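Local coordinates for protein Tetur07g02040 (Tetranychus urticae, PDB 6BDJ) that binds ferric iron and, as an intradiol ring-cleavage dioxygenase, probably opens catechol-like aromatic rings by adding both atoms of molecular oxygen, at residues A[37-42]-A[230-235]; A[65-70]-A[133-138]; A[86-91]-A[118-123]; A[146-151]-A[162-167]. One frame throughout, in Å; residues are numbered along the deposited sequence.

Contact 1 (A[37-42]-A[230-235])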
# COMPACT_ATOMS: atom_id res chain seq x y z
N SER A 37 -0.36 -13.96 5.67
CA SER A 37 -0.93 -12.62 5.68
C SER A 37 -2.26 -12.60 4.95
O SER A 37 -2.48 -13.38 4.03
CB SER A 37 0.04 -11.61 5.10
OG SER A 37 1.09 -11.39 6.02
N PRO A 38 -3.18 -11.74 5.39
CA PRO A 38 -4.43 -11.67 4.68
C PRO A 38 -4.28 -10.92 3.36
O PRO A 38 -3.40 -10.08 3.22
CB PRO A 38 -5.29 -10.85 5.63
CG PRO A 38 -4.31 -9.89 6.23
CD PRO A 38 -3.09 -10.74 6.47
N GLU A 39 -5.15 -11.26 2.42
CA GLU A 39 -5.30 -10.54 1.19
C GLU A 39 -6.49 -9.59 1.28
O GLU A 39 -7.44 -9.81 2.05
CB GLU A 39 -5.58 -11.51 0.05
CG GLU A 39 -4.42 -12.39 -0.35
CD GLU A 39 -4.53 -12.84 -1.79
OE1 GLU A 39 -4.09 -12.10 -2.72
OE2 GLU A 39 -5.09 -13.94 -1.99
N VAL A 40 -6.46 -8.54 0.46
CA VAL A 40 -7.51 -7.52 0.47
C VAL A 40 -7.67 -7.10 -0.98
O VAL A 40 -6.67 -7.06 -1.73
CB VAL A 40 -7.10 -6.28 1.29
CG1 VAL A 40 -8.26 -5.31 1.40
CG2 VAL A 40 -6.65 -6.66 2.70
N GLY A 41 -8.89 -6.73 -1.36
CA GLY A 41 -9.19 -6.37 -2.75
C GLY A 41 -8.26 -5.26 -3.28
O GLY A 41 -7.85 -4.37 -2.54
N GLU A 42 -7.94 -5.34 -4.55
CA GLU A 42 -7.03 -4.41 -5.21
C GLU A 42 -7.57 -2.99 -5.27
O GLU A 42 -6.80 -2.01 -5.30
CB GLU A 42 -6.82 -4.89 -6.64
CG GLU A 42 -5.77 -4.15 -7.42
CD GLU A 42 -5.46 -4.89 -8.70
OE1 GLU A 42 -6.19 -4.68 -9.71
OE2 GLU A 42 -4.49 -5.69 -8.67
N HIS A 230 0.55 -19.27 -4.87
CA HIS A 230 -0.84 -18.81 -4.91
C HIS A 230 -1.01 -17.89 -6.09
O HIS A 230 -0.17 -17.05 -6.32
CB HIS A 230 -1.24 -18.09 -3.62
CG HIS A 230 -2.71 -17.76 -3.55
ND1 HIS A 230 -3.68 -18.73 -3.55
CD2 HIS A 230 -3.36 -16.57 -3.48
CE1 HIS A 230 -4.87 -18.17 -3.49
NE2 HIS A 230 -4.70 -16.86 -3.44
N ARG A 231 -2.07 -18.10 -6.86
CA ARG A 231 -2.52 -17.10 -7.81
C ARG A 231 -3.68 -16.37 -7.16
O ARG A 231 -4.73 -16.97 -6.90
CB ARG A 231 -2.99 -17.74 -9.11
CG ARG A 231 -1.89 -18.34 -9.98
CD ARG A 231 -2.40 -18.66 -11.38
NE ARG A 231 -3.71 -19.34 -11.35
CZ ARG A 231 -3.94 -20.63 -11.58
NH1 ARG A 231 -5.20 -21.08 -11.48
NH2 ARG A 231 -2.97 -21.48 -11.90
N SER A 232 -3.48 -15.08 -6.86
CA SER A 232 -4.53 -14.24 -6.28
C SER A 232 -5.66 -14.09 -7.30
O SER A 232 -5.44 -14.18 -8.50
CB SER A 232 -3.97 -12.86 -5.90
OG SER A 232 -4.95 -12.06 -5.24
N ASN A 233 -6.88 -13.90 -6.83
CA ASN A 233 -8.02 -13.57 -7.71
C ASN A 233 -8.59 -12.20 -7.30
O ASN A 233 -9.75 -11.88 -7.63
CB ASN A 233 -9.10 -14.69 -7.71
CG ASN A 233 -9.80 -14.86 -6.37
OD1 ASN A 233 -9.38 -14.33 -5.33
ND2 ASN A 233 -10.88 -15.63 -6.38
N LEU A 234 -7.78 -11.40 -6.62
CA LEU A 234 -8.27 -10.14 -6.04
C LEU A 234 -7.97 -8.91 -6.89
O LEU A 234 -8.24 -7.78 -6.47
CB LEU A 234 -7.75 -9.99 -4.61
CG LEU A 234 -8.51 -10.97 -3.70
CD1 LEU A 234 -7.82 -11.11 -2.36
CD2 LEU A 234 -9.94 -10.53 -3.43
N MET A 235 -7.44 -9.15 -8.10
CA MET A 235 -7.20 -8.09 -9.06
C MET A 235 -8.57 -7.55 -9.50
O MET A 235 -9.54 -8.29 -9.48
CB MET A 235 -6.32 -8.54 -10.25
CG MET A 235 -6.65 -9.87 -10.92
SD MET A 235 -6.00 -11.41 -10.20
CE MET A 235 -4.74 -10.94 -9.03
O HOH W 1 -6.71 -14.74 -3.88

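Contact 2 (A[65-70]-A[133-138])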
# COMPACT_ATOMS: atom_id res chain seq x y z
N LEU A 65 7.27 9.17 5.02
CA LEU A 65 7.14 7.85 5.61
C LEU A 65 7.98 6.89 4.81
O LEU A 65 7.81 6.79 3.61
CB LEU A 65 5.70 7.39 5.54
CG LEU A 65 5.35 5.95 5.91
CD1 LEU A 65 5.87 5.57 7.29
CD2 LEU A 65 3.84 5.76 5.89
N ASN A 66 8.89 6.19 5.47
CA ASN A 66 9.61 5.06 4.89
C ASN A 66 8.91 3.75 5.22
O ASN A 66 8.75 3.40 6.40
CB ASN A 66 11.04 5.00 5.42
CG ASN A 66 11.90 6.16 4.93
OD1 ASN A 66 11.63 6.78 3.91
ND2 ASN A 66 12.95 6.45 5.68
N VAL A 67 8.52 3.03 4.19
CA VAL A 67 7.78 1.79 4.32
C VAL A 67 8.74 0.63 4.00
O VAL A 67 9.20 0.52 2.87
CB VAL A 67 6.59 1.77 3.34
CG1 VAL A 67 5.93 0.39 3.27
CG2 VAL A 67 5.55 2.81 3.74
N THR A 68 9.03 -0.20 5.00
CA THR A 68 9.86 -1.38 4.81
C THR A 68 8.94 -2.59 4.95
O THR A 68 8.23 -2.72 5.95
CB THR A 68 10.99 -1.45 5.84
OG1 THR A 68 11.85 -0.31 5.68
CG2 THR A 68 11.84 -2.72 5.70
N LEU A 69 8.93 -3.43 3.91
CA LEU A 69 8.18 -4.68 3.92
C LEU A 69 9.14 -5.84 3.89
O LEU A 69 10.04 -5.85 3.05
CB LEU A 69 7.28 -4.79 2.70
CG LEU A 69 6.29 -3.66 2.43
CD1 LEU A 69 5.25 -4.14 1.44
CD2 LEU A 69 5.59 -3.19 3.68
N ASN A 70 8.95 -6.81 4.78
CA ASN A 70 9.78 -8.01 4.85
C ASN A 70 8.91 -9.20 4.46
O ASN A 70 7.90 -9.47 5.11
CB ASN A 70 10.37 -8.16 6.26
CG ASN A 70 11.24 -6.97 6.66
OD1 ASN A 70 12.25 -6.65 6.01
ND2 ASN A 70 10.85 -6.29 7.74
N PHE A 133 10.42 1.62 0.60
CA PHE A 133 9.94 2.72 -0.21
C PHE A 133 10.00 4.01 0.61
O PHE A 133 9.72 4.01 1.79
CB PHE A 133 8.49 2.48 -0.61
CG PHE A 133 8.30 1.34 -1.56
CD1 PHE A 133 8.39 1.55 -2.91
CD2 PHE A 133 7.94 0.09 -1.09
CE1 PHE A 133 8.18 0.51 -3.79
CE2 PHE A 133 7.72 -0.96 -1.97
CZ PHE A 133 7.85 -0.75 -3.32
N GLU A 134 10.33 5.11 -0.06
CA GLU A 134 10.27 6.45 0.54
C GLU A 134 9.02 7.08 -0.00
O GLU A 134 8.94 7.37 -1.19
CB GLU A 134 11.50 7.28 0.17
CG GLU A 134 12.80 6.63 0.61
CD GLU A 134 14.03 7.49 0.35
OE1 GLU A 134 13.98 8.39 -0.51
OE2 GLU A 134 15.03 7.30 1.06
N THR A 135 8.03 7.24 0.87
CA THR A 135 6.73 7.69 0.45
C THR A 135 6.23 8.74 1.41
O THR A 135 7.02 9.37 2.11
CB THR A 135 5.75 6.51 0.28
OG1 THR A 135 4.52 6.98 -0.26
CG2 THR A 135 5.51 5.74 1.56
N LEU A 136 4.93 9.00 1.38
CA LEU A 136 4.32 9.90 2.34
C LEU A 136 3.25 9.14 3.08
O LEU A 136 2.71 8.16 2.57
CB LEU A 136 3.69 11.09 1.61
CG LEU A 136 4.59 11.96 0.71
CD1 LEU A 136 3.73 12.99 0.01
CD2 LEU A 136 5.71 12.64 1.50
N PHE A 137 2.90 9.60 4.27
CA PHE A 137 1.68 9.13 4.89
C PHE A 137 0.50 9.42 3.92
O PHE A 137 0.37 10.53 3.41
CB PHE A 137 1.48 9.76 6.26
CG PHE A 137 0.40 9.10 7.04
CD1 PHE A 137 -0.93 9.47 6.84
CD2 PHE A 137 0.68 8.08 7.94
CE1 PHE A 137 -1.95 8.84 7.52
CE2 PHE A 137 -0.34 7.44 8.63
CZ PHE A 137 -1.66 7.81 8.41
N PRO A 138 -0.34 8.40 3.63
CA PRO A 138 -1.39 8.55 2.63
C PRO A 138 -2.52 9.42 3.11
O PRO A 138 -2.81 9.45 4.32
CB PRO A 138 -1.87 7.12 2.41
CG PRO A 138 -1.68 6.48 3.73
CD PRO A 138 -0.36 7.06 4.22

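Contact 3 (A[86-91]-A[118-123])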
# COMPACT_ATOMS: atom_id res chain seq x y z
N TYR A 86 4.78 -4.01 -5.71
CA TYR A 86 4.20 -2.75 -6.08
C TYR A 86 3.45 -2.12 -4.92
O TYR A 86 2.70 -2.79 -4.24
CB TYR A 86 3.17 -2.95 -7.17
CG TYR A 86 3.65 -3.56 -8.46
CD1 TYR A 86 3.93 -4.93 -8.54
CD2 TYR A 86 3.78 -2.79 -9.63
CE1 TYR A 86 4.33 -5.52 -9.72
CE2 TYR A 86 4.20 -3.38 -10.83
CZ TYR A 86 4.46 -4.75 -10.86
OH TYR A 86 4.83 -5.41 -12.01
N ILE A 87 3.61 -0.82 -4.72
CA ILE A 87 2.67 -0.07 -3.89
C ILE A 87 2.08 1.08 -4.66
O ILE A 87 2.64 1.56 -5.64
CB ILE A 87 3.29 0.41 -2.57
CG1 ILE A 87 4.46 1.37 -2.79
CG2 ILE A 87 3.83 -0.79 -1.79
CD1 ILE A 87 4.89 2.03 -1.49
N TRP A 88 0.89 1.46 -4.23
CA TRP A 88 0.25 2.66 -4.71
C TRP A 88 -0.70 3.17 -3.65
O TRP A 88 -1.25 2.41 -2.84
CB TRP A 88 -0.46 2.47 -6.06
CG TRP A 88 -1.71 1.54 -6.07
CD1 TRP A 88 -3.03 1.89 -6.26
CD2 TRP A 88 -1.70 0.12 -5.96
NE1 TRP A 88 -3.83 0.78 -6.27
CE2 TRP A 88 -3.05 -0.32 -6.07
CE3 TRP A 88 -0.70 -0.83 -5.75
CZ2 TRP A 88 -3.41 -1.68 -5.99
CZ3 TRP A 88 -1.06 -2.17 -5.68
CH2 TRP A 88 -2.39 -2.58 -5.80
N GLN A 89 -0.84 4.49 -3.64
CA GLN A 89 -1.57 5.16 -2.58
C GLN A 89 -2.04 6.54 -3.06
O GLN A 89 -1.47 7.11 -3.99
CB GLN A 89 -0.67 5.31 -1.36
CG GLN A 89 0.46 6.30 -1.56
CD GLN A 89 1.39 6.43 -0.38
OE1 GLN A 89 2.21 5.56 -0.12
NE2 GLN A 89 1.30 7.55 0.31
N PRO A 90 -3.04 7.10 -2.41
CA PRO A 90 -3.42 8.47 -2.77
C PRO A 90 -2.58 9.53 -2.09
O PRO A 90 -2.02 9.29 -1.01
CB PRO A 90 -4.84 8.57 -2.26
CG PRO A 90 -4.90 7.64 -1.10
CD PRO A 90 -3.85 6.58 -1.29
N ASP A 91 -2.53 10.72 -2.69
CA ASP A 91 -1.88 11.87 -2.04
C ASP A 91 -2.70 12.38 -0.86
O ASP A 91 -3.78 11.87 -0.58
CB ASP A 91 -1.51 12.96 -3.07
CG ASP A 91 -2.66 13.87 -3.47
OD1 ASP A 91 -3.76 13.81 -2.92
OD2 ASP A 91 -2.43 14.71 -4.35
N PHE A 118 2.84 9.66 -9.66
CA PHE A 118 3.28 9.90 -8.31
C PHE A 118 2.65 8.87 -7.37
O PHE A 118 1.54 8.36 -7.62
CB PHE A 118 2.95 11.33 -7.82
CG PHE A 118 1.47 11.69 -7.85
CD1 PHE A 118 0.57 11.17 -6.94
CD2 PHE A 118 0.99 12.61 -8.77
CE1 PHE A 118 -0.78 11.51 -6.97
CE2 PHE A 118 -0.35 12.97 -8.81
CZ PHE A 118 -1.24 12.42 -7.91
N LEU A 119 3.39 8.61 -6.30
CA LEU A 119 3.00 7.72 -5.26
C LEU A 119 2.69 6.30 -5.74
O LEU A 119 1.81 5.60 -5.20
CB LEU A 119 1.85 8.33 -4.45
CG LEU A 119 2.24 9.63 -3.70
CD1 LEU A 119 1.03 10.29 -3.05
CD2 LEU A 119 3.33 9.44 -2.66
N ARG A 120 3.45 5.87 -6.75
CA ARG A 120 3.44 4.53 -7.23
C ARG A 120 4.85 4.09 -7.36
O ARG A 120 5.70 4.86 -7.85
CB ARG A 120 2.76 4.48 -8.59
CG ARG A 120 1.29 4.88 -8.55
CD ARG A 120 0.70 4.84 -9.95
NE ARG A 120 -0.70 5.22 -9.79
CZ ARG A 120 -1.70 4.38 -9.58
NH1 ARG A 120 -1.52 3.07 -9.49
NH2 ARG A 120 -2.93 4.86 -9.43
N GLY A 121 5.14 2.86 -6.95
CA GLY A 121 6.45 2.32 -7.30
C GLY A 121 6.53 0.83 -7.12
O GLY A 121 5.65 0.24 -6.49
N THR A 122 7.63 0.27 -7.63
CA THR A 122 7.94 -1.13 -7.56
C THR A 122 9.33 -1.29 -7.00
O THR A 122 10.22 -0.52 -7.36
CB THR A 122 7.93 -1.76 -8.95
OG1 THR A 122 6.70 -1.43 -9.61
CG2 THR A 122 8.05 -3.28 -8.86
N GLN A 123 9.53 -2.27 -6.12
CA GLN A 123 10.88 -2.68 -5.71
C GLN A 123 10.98 -4.22 -5.66
O GLN A 123 9.99 -4.91 -5.37
CB GLN A 123 11.24 -2.09 -4.35
CG GLN A 123 11.43 -0.57 -4.35
CD GLN A 123 12.78 -0.19 -4.94
OE1 GLN A 123 12.91 0.04 -6.14
NE2 GLN A 123 13.78 -0.17 -4.11
O HOH W 2 -1.10 7.72 -6.67

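Contact 4 (A[146-151]-A[162-167]). With FE (Fe (III) ion), chain C.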
# COMPACT_ATOMS: atom_id res chain seq x y z
N PRO A 146 -7.63 5.43 5.80
CA PRO A 146 -6.35 5.62 5.10
C PRO A 146 -5.61 4.30 4.93
O PRO A 146 -5.61 3.47 5.83
CB PRO A 146 -5.56 6.56 6.03
CG PRO A 146 -6.58 7.23 6.87
CD PRO A 146 -7.71 6.25 7.02
N HIS A 147 -4.99 4.12 3.79
CA HIS A 147 -4.26 2.90 3.50
C HIS A 147 -3.33 3.06 2.35
O HIS A 147 -3.45 4.01 1.57
CB HIS A 147 -5.24 1.81 3.11
CG HIS A 147 -6.07 2.17 1.94
ND1 HIS A 147 -7.20 2.96 2.04
CD2 HIS A 147 -5.93 1.89 0.62
CE1 HIS A 147 -7.75 3.10 0.85
NE2 HIS A 147 -6.96 2.51 -0.04
N ILE A 148 -2.43 2.08 2.23
CA ILE A 148 -1.55 1.94 1.08
C ILE A 148 -1.80 0.57 0.50
O ILE A 148 -1.78 -0.44 1.23
CB ILE A 148 -0.08 2.04 1.49
CG1 ILE A 148 0.24 3.44 2.03
CG2 ILE A 148 0.85 1.73 0.29
CD1 ILE A 148 1.61 3.60 2.69
N HIS A 149 -2.02 0.51 -0.81
CA HIS A 149 -2.13 -0.76 -1.47
C HIS A 149 -0.80 -1.37 -1.80
O HIS A 149 0.18 -0.64 -1.99
CB HIS A 149 -2.80 -0.61 -2.79
CG HIS A 149 -4.19 -0.15 -2.72
ND1 HIS A 149 -5.27 -1.03 -2.78
CD2 HIS A 149 -4.71 1.09 -2.65
CE1 HIS A 149 -6.39 -0.33 -2.74
NE2 HIS A 149 -6.07 0.95 -2.67
N TYR A 150 -0.80 -2.69 -1.98
CA TYR A 150 0.39 -3.41 -2.40
C TYR A 150 -0.01 -4.67 -3.15
O TYR A 150 -1.05 -5.27 -2.88
CB TYR A 150 1.32 -3.74 -1.23
CG TYR A 150 0.86 -4.88 -0.36
CD1 TYR A 150 0.01 -4.66 0.72
CD2 TYR A 150 1.27 -6.17 -0.60
CE1 TYR A 150 -0.42 -5.71 1.53
CE2 TYR A 150 0.83 -7.23 0.18
CZ TYR A 150 -0.01 -6.99 1.25
OH TYR A 150 -0.42 -8.07 2.02
N ARG A 151 0.82 -5.05 -4.11
CA ARG A 151 0.61 -6.22 -4.92
C ARG A 151 1.96 -6.83 -5.21
O ARG A 151 2.91 -6.11 -5.52
CB ARG A 151 -0.10 -5.82 -6.20
CG ARG A 151 -0.06 -6.83 -7.32
CD ARG A 151 -1.16 -6.53 -8.33
NE ARG A 151 -0.90 -7.17 -9.59
CZ ARG A 151 -1.75 -7.35 -10.61
NH1 ARG A 151 -3.02 -6.96 -10.56
NH2 ARG A 151 -1.30 -7.95 -11.72
N GLY A 162 -2.89 -6.84 -1.29
CA GLY A 162 -3.37 -6.41 0.01
C GLY A 162 -3.38 -4.93 0.19
O GLY A 162 -3.28 -4.15 -0.78
N GLN A 163 -3.60 -4.56 1.45
CA GLN A 163 -3.67 -3.19 1.88
C GLN A 163 -3.00 -3.06 3.23
O GLN A 163 -3.15 -3.93 4.08
CB GLN A 163 -5.12 -2.73 1.96
CG GLN A 163 -5.74 -2.56 0.58
CD GLN A 163 -7.14 -1.99 0.59
OE1 GLN A 163 -7.54 -1.29 1.53
NE2 GLN A 163 -7.90 -2.28 -0.47
N ILE A 164 -2.27 -1.97 3.39
CA ILE A 164 -1.56 -1.63 4.60
C ILE A 164 -2.40 -0.60 5.34
O ILE A 164 -2.80 0.42 4.78
CB ILE A 164 -0.19 -1.03 4.26
CG1 ILE A 164 0.61 -2.00 3.38
CG2 ILE A 164 0.58 -0.70 5.53
CD1 ILE A 164 1.86 -1.43 2.75
N PHE A 165 -2.66 -0.87 6.62
CA PHE A 165 -3.42 0.03 7.48
C PHE A 165 -2.52 0.63 8.55
O PHE A 165 -1.40 0.18 8.76
CB PHE A 165 -4.60 -0.73 8.08
CG PHE A 165 -5.55 -1.25 7.04
CD1 PHE A 165 -6.44 -0.39 6.42
CD2 PHE A 165 -5.53 -2.58 6.62
CE1 PHE A 165 -7.31 -0.84 5.42
CE2 PHE A 165 -6.39 -3.04 5.64
CZ PHE A 165 -7.30 -2.17 5.05
N PHE A 166 -3.03 1.65 9.21
CA PHE A 166 -2.30 2.38 10.26
C PHE A 166 -3.01 2.27 11.60
O PHE A 166 -4.26 2.17 11.65
CB PHE A 166 -2.12 3.83 9.85
CG PHE A 166 -1.34 3.96 8.58
CD1 PHE A 166 0.04 4.03 8.63
CD2 PHE A 166 -1.96 3.89 7.34
CE1 PHE A 166 0.80 4.11 7.46
CE2 PHE A 166 -1.22 3.97 6.17
CZ PHE A 166 0.17 4.08 6.23
N ASP A 167 -2.22 2.27 12.67
CA ASP A 167 -2.81 2.20 14.02
C ASP A 167 -3.55 3.51 14.26
O ASP A 167 -3.13 4.56 13.76
CB ASP A 167 -1.76 1.89 15.10
CG ASP A 167 -0.80 3.04 15.34
OD1 ASP A 167 0.09 3.25 14.48
OD2 ASP A 167 -0.93 3.74 16.38
FE FE C . -7.35 2.90 -2.45
O HOH W 3 -4.99 -3.74 -2.75
O HOH W 4 -8.38 2.21 -4.23

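Contact 1 (A[37-42]-A[230-235])
Glu-39 and Ser-232 carry the polar heart of this meeting between the two end regions of the chain. Ser-232 OG donates to Glu-39 OE1 over 2.7 Å, on the syn side of that oxygen and 20° out of the carboxylate plane; Ile-161 N donates to the same oxygen. Glu-39 OE2 instead takes a hydrogen bond from a water at 2.6 Å. That water sits in the plane of the His-230 ring, at its edge, 3.0 Å from NE2, and accepts from the backbone N of Asn-233. Carboxylate and imidazole stand nearly upright to each other, their planes 83° apart. Nearer the backbone, Leu-234 CD1 presses on Glu-39 CB at 3.3 Å. Further along, Glu-42 N donates to Leu-234 O (3.1 Å), and the Glu-42 carboxylate lies against CA and CB of Met-235. The Glu-42 side chain, swung away from its N (chi1 -172°) and extended, reaches a salt bridge with Arg-151 through OE2, while Trp-236 N donates to OE1. Behind the first shell, Leu-234 N donates to Ser-232 OG at 3.2 Å, an ST turn that helps to set the hydroxyl for Glu-39. Both loops run beside strand 157-166, where Val-40 bonds by its backbone to Ile-161 and Ser-232 to Val-158; one loop precedes strand 64-73 and the other follows strand 218-226.

Contact 2 (A[65-70]-A[133-138])
The antiparallel pairing of strands 64-73 and 130-136 sets Leu-65 opposite Thr-135 and Val-67 opposite Phe-133 as hydrogen-bonded pairs. Leu-65 N donates almost straight to Thr-135 O (2.9 Å, 178° at the hydrogen), though from well above the carbonyl plane, and Thr-135 N returns the bond to Leu-65 O. Val-67 and Phe-133 exchange a second pair, Phe-133 N reaching Val-67 O at 2.8 Å. Between them, Asn-66 CA makes a CA-H...O contact with Phe-133 O at 3.3 Å. Strand 130-136 is an outermost strand of the sheet, in a family of the transthyretin clan. The face bearing Leu-65, Val-67, Phe-133 and Thr-135 turns inward, where Phe-133 packs on Val-85 and Ile-87. There Val-67 CG2 meets Thr-135 CG2 at 3.7 Å; that threonine methyl sits between backbone N and carbonyl carbon, which leaves OG1 anti to the N (chi1 -174°), hydrogen-bonded to Gln-89. On the other face Asn-66 and Glu-134 run side by side, the amide and carboxylate planes only 15° apart, with Asn-66 OD1 3.5 Å from Glu-134 CG. Their polar ends are held elsewhere: Asn-66 by Arg-64 and Glu-219, Glu-134 by Asn-55. Past the strand end, Leu-65 CD2 approaches Phe-137 CD2 at 4.4 Å.

Contact 3 (A[86-91]-A[118-123])
Ile-87 and Gly-121 satisfy each other's backbone: Ile-87 N donates to Gly-121 O at 2.9 Å, and Gly-121 N to Ile-87 O at 3.1 Å. Beyond them Gln-89 N makes a longer, more bent bond to Leu-119 O, 3.3 Å. Where the strands part, one water donates both to Gln-89 O and to Phe-118 O, at 2.8 Å from the former; Ser-97 OG bonds to Phe-118 O as well. Strands 84-88 and 120-124 are antiparallel neighbours at a sheet edge, and the inner one carries Trp-88, whose ring stacks on the iron ligand His-149. Arg-120 crosses Trp-88 at a slant, NH1 3.6 Å from Trp-88 CB and the two flat groups 15° apart; two of its donors serve backbone oxygens, NH1 that of Tyr-45 and NH2 that of Ser-97. Gln-89 turns its amide to Thr-135 and Leu-136, and Asp-91 makes a salt bridge to Arg-60. Thr-122 lies alongside Tyr-86, OG1 beside its own backbone N (chi1 -51°) and 3.2 Å from Tyr-86 CD2, while CG2 stands over the ring in a CH-pi contact, 4.2 Å from the centroid. Cutting Tyr-86 back to an alanine would probably leave both branches of Thr-122 without the ring.

Contact 4 (A[146-151]-A[162-167])
Gln-163 runs its side chain alongside His-149 and ends over His-147; both histidines bind the iron. Its CB lies 4.1 Å from Ile-148 O, and CG passes His-149 ND1 at 3.7 Å. With CG anti to the carbonyl carbon (chi1 -71°) and the chain extended beyond it, CD comes alongside the His-149 ring. At the tip NE2 approaches His-149 CE1 to 3.4 Å and bonds to Gly-41 O, while OE1 lies over one face of the His-147 ring, toward its rim and 3.7 Å from CD2, and accepts from Arg-144. The buried amide is thus gripped at both ends. The strands form the beta hairpin of 148-154 and 157-166, with Ile-148 and Ile-164 exchanging two backbone bonds, and the face bearing His-149 and Gln-163 looks onto the non-haem ferric site of an intradiol dioxygenase. His-147 NE2 binds the iron at 2.5 Å and His-149 NE2 at 2.3 Å; Tyr-96 and a water complete the ligands in this model. The far nitrogens are held, His-147 ND1 by Thr-145 O and His-149 ND1 by a water that donates to Gly-162 O. On the other face, the Tyr-150 ring lies over Gly-162, whose N sits 3.8 Å above the ring centre, and Tyr-150 CD1 touches Ile-164 CG1 at 3.8 Å. Shrinking Tyr-150 to an alanine would probably uncover that glycine backbone and take one apolar contact from Ile-164.

Overall arrangement
From the N terminus, the loop 37-42 comes first and waits for the far end of the chain: contact 1 closes the widest loop, with all the others nested inside. Strand 64-73 then opens contact 2, which closes at 133-138 with contact 3 wholly within its loop. Contact 4, a short hairpin, follows in series after both. Contacts 2, 3 and 4 belong to one sheet, 3 and 4 joined through neighbouring strands 84-88 and 148-154; Gln-89 ties contact 3 to contact 2, and Phe-166 packs contact 4 on Phe-137. Across the chain's centre from contact 2, contact 1 ties 37-42 to the iron-site hairpin through Gly-41 and Glu-42, and 230-235 through the Ser-232 backbone bond to Val-158.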